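Local coordinates for alpha-L-rhamnosidase (Streptomyces avermitilis, PDB 3W5N), which hydrolyses terminal non-reducing alpha-L-rhamnose residues from rhamnosides such as citrus flavonoids and gum arabic, and carries a calcium-dependent rhamnose-binding module, at residues A[158-163]-A[219-224]; A[177-182]-A[226-231]. All blocks are in the same frame, centred on the assembly; numbering follows the deposited sequence.

Interaction 1: A[158-163]-A[219-224]; sequences WFRRTV and NNTLAV. With RAM (alpha-L-rhamnopyranose), chain F.
Arg161 and Leu222 face each other as an antiparallel hydrogen-bonded pair between strands 158-163 and 219-224. Leu222 N donates to Arg161 O at 2.7 Å. Like pairs join Phe159 to Val224 and Val163 to Asn220, though the bond from Phe159 N to Val224 O is weak.

The face carrying Arg160, Thr162, Thr221 and Ala223 holds the polar side-chain contact. Thr162 OG1 lies 3.2 Å from Thr221 OG1, and the two hydroxyls share a hydrogen bond. The same Thr162 OG1 is hydrogen-bonded to O4 of a rhamnose, 3.0 Å away. The Arg160 chain bends at chi3 (51°), and one guanidinium face lies over Thr221 CG2, 3.6 Å from Arg160 NH1. Asp275 takes Arg160 NE in a salt bridge; Glu270 O and Trp268 O take NH1. Replacing Arg160 by an alanine removes the guanidinium, which would probably leave Asp275 without its salt-bridge mate and take away the flat group lying against Thr221 CG2.

On the face of Phe159, Arg161, Val163, Leu222 and Val224, apolar side chains meet. Val163 CG2 is 4.2 Å from Leu222 CD1.

These are neighbouring strands of an antiparallel sheet in the carbohydrate-binding module. Strand 258-260 flanks 156-165, and strand 181-186 flanks 218-227. Leu222 and Val224 pack on strand 235-244 of another sheet.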
ATOM      1  N   TRP A 158     -34.694  -9.900 -30.658  1.00 11.16           N
ATOM      2  CA  TRP A 158     -34.524 -11.316 -30.317  1.00 11.19           C
ATOM      3  C   TRP A 158     -33.812 -12.059 -31.448  1.00 10.54           C
ATOM      4  O   TRP A 158     -33.988 -11.724 -32.631  1.00 10.86           O
ATOM      5  CB  TRP A 158     -35.908 -11.940 -30.051  1.00 12.06           C
ATOM      6  CG  TRP A 158     -36.622 -11.297 -28.873  1.00 13.25           C
ATOM      7  CD1 TRP A 158     -36.624 -11.740 -27.581  1.00 13.85           C
ATOM      8  CD2 TRP A 158     -37.444 -10.113 -28.888  1.00 14.11           C
ATOM      9  NE1 TRP A 158     -37.384 -10.903 -26.788  1.00 14.43           N
ATOM     10  CE2 TRP A 158     -37.893  -9.897 -27.564  1.00 14.30           C
ATOM     11  CE3 TRP A 158     -37.826  -9.204 -29.889  1.00 14.02           C
ATOM     12  CZ2 TRP A 158     -38.707  -8.812 -27.210  1.00 14.56           C
ATOM     13  CZ3 TRP A 158     -38.640  -8.123 -29.535  1.00 15.03           C
ATOM     14  CH2 TRP A 158     -39.061  -7.935 -28.201  1.00 14.66           C
ATOM     15  N   PHE A 159     -33.008 -13.056 -31.083  1.00  9.77           N
ATOM     16  CA  PHE A 159     -32.084 -13.733 -31.995  1.00  9.54           C
ATOM     17  C   PHE A 159     -32.001 -15.201 -31.650  1.00  9.94           C
ATOM     18  O   PHE A 159     -32.011 -15.573 -30.447  1.00  9.82           O
ATOM     19  CB  PHE A 159     -30.656 -13.138 -31.904  1.00  9.07           C
ATOM     20  CG  PHE A 159     -30.605 -11.651 -32.127  1.00  9.07           C
ATOM     21  CD1 PHE A 159     -30.921 -10.772 -31.086  1.00  8.99           C
ATOM     22  CD2 PHE A 159     -30.274 -11.121 -33.381  1.00  8.90           C
ATOM     23  CE1 PHE A 159     -30.922  -9.393 -31.277  1.00  9.06           C
ATOM     24  CE2 PHE A 159     -30.258  -9.738 -33.576  1.00  9.04           C
ATOM     25  CZ  PHE A 159     -30.581  -8.873 -32.525  1.00  8.88           C
ATOM     26  N   ARG A 160     -31.907 -16.013 -32.702  1.00  9.98           N
ATOM     27  CA  ARG A 160     -31.795 -17.462 -32.590  1.00 10.45           C
ATOM     28  C   ARG A 160     -30.806 -18.031 -33.581  1.00 10.88           C
ATOM     29  O   ARG A 160     -30.673 -17.532 -34.707  1.00 10.67           O
ATOM     30  CB  ARG A 160     -33.157 -18.127 -32.847  1.00 10.12           C
ATOM     31  CG  ARG A 160     -34.094 -18.100 -31.652  1.00 10.36           C
ATOM     32  CD  ARG A 160     -35.446 -18.737 -31.968  1.00 10.03           C
ATOM     33  NE  ARG A 160     -35.310 -20.061 -32.564  1.00 10.44           N
ATOM     34  CZ  ARG A 160     -35.328 -21.204 -31.881  1.00 10.55           C
ATOM     35  NH1 ARG A 160     -35.493 -21.185 -30.566  1.00 10.60           N
ATOM     36  NH2 ARG A 160     -35.181 -22.361 -32.515  1.00 10.64           N
ATOM     37  N   ARG A 161     -30.138 -19.099 -33.163  1.00 11.66           N
ATOM     38  CA  ARG A 161     -29.243 -19.825 -34.049  1.00 13.30           C
ATOM     39  C   ARG A 161     -29.207 -21.267 -33.579  1.00 13.61           C
ATOM     40  O   ARG A 161     -29.048 -21.517 -32.395  1.00 13.47           O
ATOM     41  CB  ARG A 161     -27.851 -19.225 -33.941  1.00 14.16           C
ATOM     42  CG  ARG A 161     -26.756 -19.974 -34.660  1.00 16.67           C
ATOM     43  CD  ARG A 161     -26.744 -19.577 -36.108  1.00 18.77           C
ATOM     44  NE  ARG A 161     -25.473 -19.894 -36.728  1.00 20.96           N
ATOM     45  CZ  ARG A 161     -25.288 -20.881 -37.594  1.00 23.49           C
ATOM     46  NH1 ARG A 161     -26.310 -21.671 -37.961  1.00 25.19           N
ATOM     47  NH2 ARG A 161     -24.069 -21.072 -38.107  1.00 24.39           N
ATOM     48  N   THR A 162     -29.376 -22.199 -34.504  1.00 14.36           N
ATOM     49  CA  THR A 162     -29.129 -23.606 -34.196  1.00 15.84           C
ATOM     50  C   THR A 162     -27.878 -24.033 -34.930  1.00 16.97           C
ATOM     51  O   THR A 162     -27.803 -23.902 -36.160  1.00 16.99           O
ATOM     52  CB  THR A 162     -30.297 -24.507 -34.616  1.00 16.28           C
ATOM     53  OG1 THR A 162     -31.479 -24.072 -33.939  1.00 16.22           O
ATOM     54  CG2 THR A 162     -29.996 -25.957 -34.245  1.00 16.73           C
ATOM     55  N   VAL A 163     -26.918 -24.553 -34.171  1.00 17.25           N
ATOM     56  CA  VAL A 163     -25.632 -24.963 -34.728  1.00 19.00           C
ATOM     57  C   VAL A 163     -25.315 -26.416 -34.409  1.00 19.15           C
ATOM     58  O   VAL A 163     -25.616 -26.896 -33.320  1.00 16.94           O
ATOM     59  CB  VAL A 163     -24.487 -24.064 -34.240  1.00 19.77           C
ATOM     60  CG1 VAL A 163     -24.580 -22.716 -34.922  1.00 21.50           C
ATOM     61  CG2 VAL A 163     -24.482 -23.933 -32.720  1.00 19.20           C
ATOM     62  N   ASN A 219     -27.040 -30.761 -32.704  1.00 18.91           N
ATOM     63  CA  ASN A 219     -27.756 -29.478 -32.742  1.00 19.20           C
ATOM     64  C   ASN A 219     -27.934 -28.848 -31.365  1.00 18.28           C
ATOM     65  O   ASN A 219     -28.507 -29.465 -30.473  1.00 18.71           O
ATOM     66  CB  ASN A 219     -29.131 -29.639 -33.425  1.00 19.94           C
ATOM     67  CG  ASN A 219     -29.039 -29.755 -34.953  1.00 21.79           C
ATOM     68  OD1 ASN A 219     -29.942 -30.308 -35.598  1.00 23.14           O
ATOM     69  ND2 ASN A 219     -27.981 -29.216 -35.535  1.00 21.53           N
ATOM     70  N   ASN A 220     -27.442 -27.616 -31.216  1.00 16.53           N
ATOM     71  CA  ASN A 220     -27.590 -26.810 -29.998  1.00 15.33           C
ATOM     72  C   ASN A 220     -28.276 -25.519 -30.409  1.00 14.51           C
ATOM     73  O   ASN A 220     -27.894 -24.915 -31.418  1.00 14.33           O
ATOM     74  CB  ASN A 220     -26.223 -26.445 -29.402  1.00 15.45           C
ATOM     75  CG  ASN A 220     -25.474 -27.636 -28.832  1.00 15.71           C
ATOM     76  OD1 ASN A 220     -25.194 -27.670 -27.635  1.00 17.42           O
ATOM     77  ND2 ASN A 220     -25.131 -28.606 -29.675  1.00 15.71           N
ATOM     78  N   THR A 221     -29.263 -25.087 -29.638  1.00 13.83           N
ATOM     79  CA  THR A 221     -29.975 -23.847 -29.953  1.00 13.80           C
ATOM     80  C   THR A 221     -29.553 -22.716 -29.059  1.00 13.85           C
ATOM     81  O   THR A 221     -29.695 -22.786 -27.842  1.00 14.17           O
ATOM     82  CB  THR A 221     -31.483 -24.045 -29.893  1.00 14.23           C
ATOM     83  OG1 THR A 221     -31.846 -25.002 -30.901  1.00 15.09           O
ATOM     84  CG2 THR A 221     -32.231 -22.703 -30.137  1.00 14.25           C
ATOM     85  N   LEU A 222     -28.980 -21.688 -29.677  1.00 13.85           N
ATOM     86  CA  LEU A 222     -28.555 -20.501 -28.969  1.00 13.47           C
ATOM     87  C   LEU A 222     -29.631 -19.443 -29.171  1.00 12.98           C
ATOM     88  O   LEU A 222     -30.159 -19.300 -30.266  1.00 12.91           O
ATOM     89  CB  LEU A 222     -27.198 -20.012 -29.514  1.00 14.52           C
ATOM     90  CG  LEU A 222     -26.114 -21.083 -29.707  1.00 16.21           C
ATOM     91  CD1 LEU A 222     -24.832 -20.517 -30.311  1.00 16.66           C
ATOM     92  CD2 LEU A 222     -25.833 -21.778 -28.385  1.00 15.78           C
ATOM     93  N   ALA A 223     -29.975 -18.726 -28.107  1.00 12.59           N
ATOM     94  CA  ALA A 223     -30.974 -17.656 -28.198  1.00 12.56           C
ATOM     95  C   ALA A 223     -30.514 -16.472 -27.383  1.00 12.46           C
ATOM     96  O   ALA A 223     -30.024 -16.626 -26.259  1.00 12.91           O
ATOM     97  CB  ALA A 223     -32.353 -18.148 -27.741  1.00 12.64           C
ATOM     98  N   VAL A 224     -30.689 -15.278 -27.945  1.00 11.74           N
ATOM     99  CA  VAL A 224     -30.194 -14.068 -27.327  1.00 11.38           C
ATOM    100  C   VAL A 224     -31.276 -13.009 -27.453  1.00 11.75           C
ATOM    101  O   VAL A 224     -31.836 -12.827 -28.533  1.00 11.67           O
ATOM    102  CB  VAL A 224     -28.910 -13.569 -28.054  1.00 11.06           C
ATOM    103  CG1 VAL A 224     -28.497 -12.189 -27.563  1.00 10.64           C
ATOM    104  CG2 VAL A 224     -27.763 -14.572 -27.899  1.00 10.91           C
TER
HETATM  105  C1  RAM F1205     -35.889 -28.017 -37.103  1.00 33.86           C
HETATM  106  C2  RAM F1205     -36.391 -26.763 -36.331  1.00 32.22           C
HETATM  107  C3  RAM F1205     -35.478 -26.740 -35.097  1.00 33.54           C
HETATM  108  C4  RAM F1205     -34.009 -26.515 -35.488  1.00 34.53           C
HETATM  109  C5  RAM F1205     -33.548 -27.618 -36.465  1.00 34.14           C
HETATM  110  C6  RAM F1205     -32.172 -27.322 -37.063  1.00 32.59           C
HETATM  111  O1  RAM F1205     -35.927 -29.254 -36.351  1.00 35.25           O
HETATM  112  O2  RAM F1205     -36.187 -25.754 -37.323  1.00 30.61           O
HETATM  113  O3  RAM F1205     -35.897 -25.812 -34.092  1.00 32.22           O
HETATM  114  O4  RAM F1205     -33.206 -26.454 -34.292  1.00 33.61           O
HETATM  115  O5  RAM F1205     -34.520 -27.818 -37.534  1.00 34.45           O

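Interaction 2: A[177-182]-A[226-231]. With CA (calcium ion), chain B; RAM (alpha-L-rhamnopyranose), chain D.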
ATOM      1  N   SER A 177     -20.679  -9.645 -25.846  1.00 11.97           N
ATOM      2  CA  SER A 177     -20.869  -8.272 -25.413  1.00 12.19           C
ATOM      3  C   SER A 177     -22.076  -7.719 -26.164  1.00 12.41           C
ATOM      4  O   SER A 177     -22.387  -8.202 -27.253  1.00 12.05           O
ATOM      5  CB  SER A 177     -19.626  -7.463 -25.738  1.00 12.99           C
ATOM      6  OG  SER A 177     -19.638  -6.266 -24.983  1.00 15.31           O
ATOM      7  N   ALA A 178     -22.758  -6.742 -25.572  1.00 11.82           N
ATOM      8  CA  ALA A 178     -23.871  -6.089 -26.262  1.00 12.02           C
ATOM      9  C   ALA A 178     -23.879  -4.601 -25.980  1.00 12.25           C
ATOM     10  O   ALA A 178     -23.598  -4.170 -24.861  1.00 12.23           O
ATOM     11  CB  ALA A 178     -25.216  -6.693 -25.849  1.00 11.88           C
ATOM     12  N   ASP A 179     -24.201  -3.839 -27.018  1.00 12.11           N
ATOM     13  CA  ASP A 179     -24.629  -2.467 -26.904  1.00 12.05           C
ATOM     14  C   ASP A 179     -26.165  -2.509 -27.010  1.00 12.10           C
ATOM     15  O   ASP A 179     -26.690  -2.593 -28.128  1.00 12.38           O
ATOM     16  CB  ASP A 179     -24.008  -1.661 -28.063  1.00 11.60           C
ATOM     17  CG  ASP A 179     -24.405  -0.207 -28.046  1.00 11.63           C
ATOM     18  OD1 ASP A 179     -25.315   0.147 -27.278  1.00 11.50           O
ATOM     19  OD2 ASP A 179     -23.799   0.595 -28.790  1.00 11.81           O
ATOM     20  N   ASN A 180     -26.912  -2.447 -25.895  1.00 12.12           N
ATOM     21  CA  ASN A 180     -26.405  -2.195 -24.538  1.00 13.22           C
ATOM     22  C   ASN A 180     -26.411  -3.363 -23.556  1.00 13.57           C
ATOM     23  O   ASN A 180     -25.539  -3.433 -22.679  1.00 13.77           O
ATOM     24  CB  ASN A 180     -27.176  -1.015 -23.912  1.00 14.08           C
ATOM     25  CG  ASN A 180     -26.797   0.298 -24.542  1.00 15.04           C
ATOM     26  OD1 ASN A 180     -27.510   0.819 -25.414  1.00 15.24           O
ATOM     27  ND2 ASN A 180     -25.638   0.825 -24.150  1.00 15.13           N
ATOM     28  N   VAL A 181     -27.383  -4.267 -23.675  1.00 13.37           N
ATOM     29  CA  VAL A 181     -27.491  -5.399 -22.734  1.00 14.05           C
ATOM     30  C   VAL A 181     -27.991  -6.654 -23.442  1.00 13.98           C
ATOM     31  O   VAL A 181     -28.563  -6.563 -24.539  1.00 13.23           O
ATOM     32  CB  VAL A 181     -28.427  -5.093 -21.525  1.00 15.04           C
ATOM     33  CG1 VAL A 181     -27.881  -3.950 -20.672  1.00 16.11           C
ATOM     34  CG2 VAL A 181     -29.857  -4.811 -21.977  1.00 14.79           C
ATOM     35  N   TYR A 182     -27.770  -7.817 -22.822  1.00 13.64           N
ATOM     36  CA  TYR A 182     -28.159  -9.106 -23.416  1.00 13.83           C
ATOM     37  C   TYR A 182     -28.609 -10.115 -22.354  1.00 14.06           C
ATOM     38  O   TYR A 182     -28.343  -9.953 -21.155  1.00 14.20           O
ATOM     39  CB  TYR A 182     -27.016  -9.720 -24.232  1.00 14.37           C
ATOM     40  CG  TYR A 182     -25.807 -10.035 -23.381  1.00 15.41           C
ATOM     41  CD1 TYR A 182     -25.678 -11.270 -22.734  1.00 15.19           C
ATOM     42  CD2 TYR A 182     -24.805  -9.089 -23.201  1.00 15.77           C
ATOM     43  CE1 TYR A 182     -24.581 -11.542 -21.927  1.00 16.20           C
ATOM     44  CE2 TYR A 182     -23.701  -9.354 -22.408  1.00 16.59           C
ATOM     45  CZ  TYR A 182     -23.597 -10.576 -21.771  1.00 16.36           C
ATOM     46  OH  TYR A 182     -22.501 -10.803 -20.990  1.00 16.57           O
ATOM     47  N   ALA A 226     -31.413  -8.856 -26.866  1.00 13.37           N
ATOM     48  CA  ALA A 226     -30.538  -7.713 -26.638  1.00 13.36           C
ATOM     49  C   ALA A 226     -31.369  -6.457 -26.682  1.00 13.13           C
ATOM     50  O   ALA A 226     -32.328  -6.375 -27.455  1.00 12.95           O
ATOM     51  CB  ALA A 226     -29.426  -7.653 -27.676  1.00 12.98           C
ATOM     52  N   SER A 227     -31.011  -5.494 -25.837  1.00 13.26           N
ATOM     53  CA  SER A 227     -31.740  -4.243 -25.776  1.00 13.83           C
ATOM     54  C   SER A 227     -30.810  -3.054 -25.929  1.00 13.40           C
ATOM     55  O   SER A 227     -29.685  -3.039 -25.407  1.00 13.29           O
ATOM     56  CB  SER A 227     -32.528  -4.129 -24.468  1.00 14.53           C
ATOM     57  OG  SER A 227     -33.393  -5.233 -24.296  1.00 16.56           O
ATOM     58  N   ASN A 228     -31.300  -2.051 -26.642  1.00 13.85           N
ATOM     59  CA  ASN A 228     -30.607  -0.776 -26.813  1.00 14.43           C
ATOM     60  C   ASN A 228     -31.189   0.223 -25.811  1.00 15.25           C
ATOM     61  O   ASN A 228     -32.400   0.378 -25.730  1.00 16.48           O
ATOM     62  CB  ASN A 228     -30.830  -0.294 -28.254  1.00 14.02           C
ATOM     63  CG  ASN A 228     -29.978   0.909 -28.638  1.00 14.01           C
ATOM     64  OD1 ASN A 228     -28.993   1.233 -28.000  1.00 14.49           O
ATOM     65  ND2 ASN A 228     -30.357   1.554 -29.729  1.00 14.13           N
ATOM     66  N   ALA A 229     -30.328   0.912 -25.067  1.00 15.41           N
ATOM     67  CA  ALA A 229     -30.774   1.707 -23.913  1.00 16.27           C
ATOM     68  C   ALA A 229     -31.423   3.040 -24.274  1.00 16.96           C
ATOM     69  O   ALA A 229     -32.243   3.577 -23.512  1.00 17.21           O
ATOM     70  CB  ALA A 229     -29.616   1.938 -22.968  1.00 16.09           C
ATOM     71  N   SER A 230     -31.040   3.582 -25.417  1.00 17.07           N
ATOM     72  CA  SER A 230     -31.570   4.851 -25.887  1.00 18.34           C
ATOM     73  C   SER A 230     -31.381   4.898 -27.390  1.00 17.88           C
ATOM     74  O   SER A 230     -30.619   4.098 -27.944  1.00 18.00           O
ATOM     75  CB  SER A 230     -30.824   6.020 -25.228  1.00 18.42           C
ATOM     76  OG  SER A 230     -29.481   6.085 -25.671  1.00 19.24           O
ATOM     77  N   VAL A 231     -32.036   5.844 -28.062  1.00 18.36           N
ATOM     78  CA  VAL A 231     -31.810   6.024 -29.499  1.00 18.59           C
ATOM     79  C   VAL A 231     -30.338   6.334 -29.799  1.00 18.80           C
ATOM     80  O   VAL A 231     -29.758   7.280 -29.253  1.00 19.80           O
ATOM     81  CB  VAL A 231     -32.728   7.119 -30.086  1.00 18.75           C
ATOM     82  CG1 VAL A 231     -32.499   7.271 -31.576  1.00 19.03           C
ATOM     83  CG2 VAL A 231     -34.178   6.776 -29.812  1.00 19.18           C
TER
HETATM   84 CA    CA B1201     -26.797   1.924 -27.517  1.00 13.60          CA
HETATM   85  C1  RAM D1203     -22.425   4.964 -25.330  1.00 18.49           C
HETATM   86  C2  RAM D1203     -23.666   4.192 -24.878  1.00 17.85           C
HETATM   87  C3  RAM D1203     -24.574   3.889 -26.084  1.00 16.03           C
HETATM   88  C4  RAM D1203     -23.817   3.165 -27.187  1.00 16.60           C
HETATM   89  C5  RAM D1203     -22.591   3.989 -27.608  1.00 17.55           C
HETATM   90  C6  RAM D1203     -21.691   3.238 -28.592  1.00 16.43           C
HETATM   91  O1  RAM D1203     -22.804   6.304 -25.684  1.00 21.27           O
HETATM   92  O2  RAM D1203     -23.206   2.985 -24.261  1.00 16.31           O
HETATM   93  O3  RAM D1203     -25.763   3.136 -25.782  1.00 15.75           O
HETATM   94  O4  RAM D1203     -24.792   2.933 -28.232  1.00 15.98           O
HETATM   95  O5  RAM D1203     -21.783   4.340 -26.457  1.00 18.29           O
HETATM   96  O   HOH W   1     -27.831   4.089 -27.871  1.00 13.34           O
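Asn180 and Asn228 both give OD1 to one calcium ion, with Asn180 OD1 2.5 Å from the metal. Asn228 ND2 donates to Gly232 O. Asp179 OD1, two hydroxyls of a rhamnose (O3 and O4), a water and Pro233 O complete the site. Ser230 O accepts a hydrogen bond from that water.

The Asn180 side chain can be followed outward. CB passes 3.6 Å from Ser227 O. CG lies beside the backbone N (chi1 -72°), which directs the amide to the metal and the sugar. OD1 also accepts a hydrogen bond from Ala229 N at 2.8 Å; this donor sits above the carbonyl plane. ND2 turns to the rhamnose and donates to its O3 at 2.8 Å, with a weak bond to O2. One amide thus grips calcium, sugar and the 226-231 backbone together, which fixes its rotation.

Asp179 OD1 binds the metal at 2.3 Å, and its OD2 lies 2.6 Å from rhamnose O4. Trp292 NE1 donates to the same OD2. A cis peptide joins Asp179 to Asn180.

The backbone forms a classic beta bulge: Asn180 N and Val181 N both donate to Ser227 O. Val181 CG2 packs 3.7 Å from Ser227 CB.

This calcium site of the carbohydrate-binding module lies where strand 169-179 passes into 181-186, beside the end of 218-227. Strand 235-244 borders 169-179, and its Trp236 packs on Ala178 and Ala226.

Overall arrangement
Interactions 1 and 2 follow strand 218-227 along its length. Interaction 1 pairs it with 156-165, and interaction 2 pairs its end with 181-186, so the two neighbours lie on either side of it. Their centres are about 18 Å apart. They touch through packing of Phe159 CE1 on Ala226 CB at 4.3 Å. Each contact meets its own rhamnose. In interaction 2 the sugar is held by calcium and by direct hydrogen bonds, and rhamnose binding by the module depends on the calcium. The sugar of interaction 1 is a separate molecule, bonded to Thr162. The side chain of Phe159 lies about 12 Å from the calcium of interaction 2. The probable catalytic residues, Glu636 and Glu895, lie elsewhere in the chain.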